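Local atomic coordinates of diguanylate cyclase TpbB (Pseudomonas aeruginosa, PDB entry 4IOB), a protein that catalyses, through the cytoplasmic GGDEF domain described here, the condensation of two GTP molecules into the second messenger cyclic di-GMP. Residues V30-S35 with D139-M144. Sequence-based numbering, arbitrary orientation.
Sequences VLFIDS and DADMAM
Met144 lies along the strand from Phe32 to Asp34, a worked example of one flexible side chain serving two strand residues. Its CB lies 3.8 Å from CB of Phe32; with CG set anti to the backbone N (chi1 -175°), the chain continues along the strand, and CG comes to 3.7 Å from the carbonyl oxygen of Phe32. The bends at chi2 and chi3 then bring SD to CB of Asp34, while CE, 4.1 Å from that same CB, approaches the Phe32 ring obliquely. Met144 and Asp34 thus cross at about a right angle, sulfur against methylene, and the Asp34 carboxylate extends beyond to a weak, long ion pair with Lys148. One helical turn earlier, the small Ala140 lets the two backbones close to 5.7 Å between its CA and that of Phe32. Its methyl group meets CD2 of the ring obliquely and also touches CG1 of Val30, 3.9 Å away. The backbone N of Asp141 sits 4.1 Å above the plane of the Phe32 ring, over its centre. No hydrogen bond joins the segments; apolar packing dominates, with the axis of 139-144 running at 40° to that of strand segment 30-35. This is the helix-on-sheet layering of the GGDEF domain, in which central strand 27-35 ends at Ser35, which binds magnesium together with Asp77.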
# COMPACT_ATOMS: atom_id res chain seq x y z
N VAL A 30 -0.51 -8.67 -2.29
CA VAL A 30 -1.31 -7.46 -2.12
C VAL A 30 -0.79 -6.71 -0.90
O VAL A 30 -0.78 -7.24 0.21
CB VAL A 30 -2.80 -7.78 -1.92
CG1 VAL A 30 -3.56 -6.54 -1.48
CG2 VAL A 30 -3.39 -8.36 -3.19
N LEU A 31 -0.37 -5.47 -1.12
CA LEU A 31 0.12 -4.62 -0.04
C LEU A 31 -0.89 -3.52 0.27
O LEU A 31 -1.42 -2.89 -0.64
CB LEU A 31 1.46 -3.99 -0.41
CG LEU A 31 2.74 -4.81 -0.28
CD1 LEU A 31 2.63 -6.12 -1.04
CD2 LEU A 31 3.92 -3.99 -0.76
N PHE A 32 -1.13 -3.31 1.55
CA PHE A 32 -1.98 -2.22 2.01
C PHE A 32 -1.13 -1.16 2.69
O PHE A 32 -0.36 -1.47 3.60
CB PHE A 32 -2.99 -2.74 3.03
CG PHE A 32 -4.35 -3.00 2.46
CD1 PHE A 32 -5.43 -2.24 2.86
CD2 PHE A 32 -4.55 -4.01 1.54
CE1 PHE A 32 -6.69 -2.47 2.35
CE2 PHE A 32 -5.81 -4.25 1.02
CZ PHE A 32 -6.88 -3.48 1.43
N ILE A 33 -1.28 0.09 2.27
CA ILE A 33 -0.49 1.17 2.85
C ILE A 33 -1.38 2.20 3.53
O ILE A 33 -2.30 2.74 2.92
CB ILE A 33 0.37 1.85 1.77
CG1 ILE A 33 1.04 0.80 0.88
CG2 ILE A 33 1.40 2.76 2.41
CD1 ILE A 33 1.93 1.37 -0.19
N ASP A 34 -1.11 2.45 4.81
CA ASP A 34 -1.86 3.47 5.54
C ASP A 34 -0.92 4.57 6.01
O ASP A 34 -0.02 4.33 6.81
CB ASP A 34 -2.58 2.86 6.74
CG ASP A 34 -3.67 3.77 7.29
OD1 ASP A 34 -3.38 4.55 8.22
OD2 ASP A 34 -4.81 3.70 6.78
N SER A 35 -1.11 5.78 5.50
CA SER A 35 -0.32 6.92 5.94
C SER A 35 -0.43 7.06 7.45
O SER A 35 -1.53 7.03 8.01
CB SER A 35 -0.78 8.20 5.25
OG SER A 35 -0.15 9.33 5.83
N ASP A 139 -6.92 -10.05 4.35
CA ASP A 139 -5.69 -10.40 5.05
C ASP A 139 -4.72 -9.22 5.07
O ASP A 139 -4.12 -8.92 6.11
CB ASP A 139 -5.03 -11.61 4.40
CG ASP A 139 -5.85 -12.88 4.57
OD1 ASP A 139 -6.92 -12.81 5.21
OD2 ASP A 139 -5.42 -13.94 4.08
N ALA A 140 -4.56 -8.56 3.93
CA ALA A 140 -3.70 -7.39 3.84
C ALA A 140 -4.24 -6.26 4.70
O ALA A 140 -3.49 -5.43 5.21
CB ALA A 140 -3.56 -6.94 2.40
N ASP A 141 -5.56 -6.25 4.87
CA ASP A 141 -6.23 -5.23 5.67
C ASP A 141 -5.96 -5.45 7.15
O ASP A 141 -5.58 -4.52 7.86
CB ASP A 141 -7.74 -5.27 5.40
CG ASP A 141 -8.46 -4.05 5.96
OD1 ASP A 141 -7.78 -3.11 6.41
OD2 ASP A 141 -9.71 -4.04 5.95
N MET A 142 -6.13 -6.68 7.61
CA MET A 142 -5.93 -7.01 9.02
C MET A 142 -4.47 -6.91 9.42
O MET A 142 -4.14 -6.39 10.49
CB MET A 142 -6.47 -8.41 9.32
CG MET A 142 -7.96 -8.57 9.07
SD MET A 142 -8.95 -7.33 9.92
CE MET A 142 -8.51 -7.65 11.62
N ALA A 143 -3.58 -7.40 8.56
CA ALA A 143 -2.15 -7.31 8.81
C ALA A 143 -1.71 -5.85 8.88
O ALA A 143 -0.75 -5.51 9.56
CB ALA A 143 -1.37 -8.05 7.74
N MET A 144 -2.44 -5.00 8.16
CA MET A 144 -2.13 -3.57 8.13
C MET A 144 -2.68 -2.87 9.37
O MET A 144 -2.22 -1.80 9.75
CB MET A 144 -2.69 -2.93 6.86
CG MET A 144 -2.33 -1.47 6.68
SD MET A 144 -3.40 -0.37 7.61
CE MET A 144 -4.94 -0.55 6.71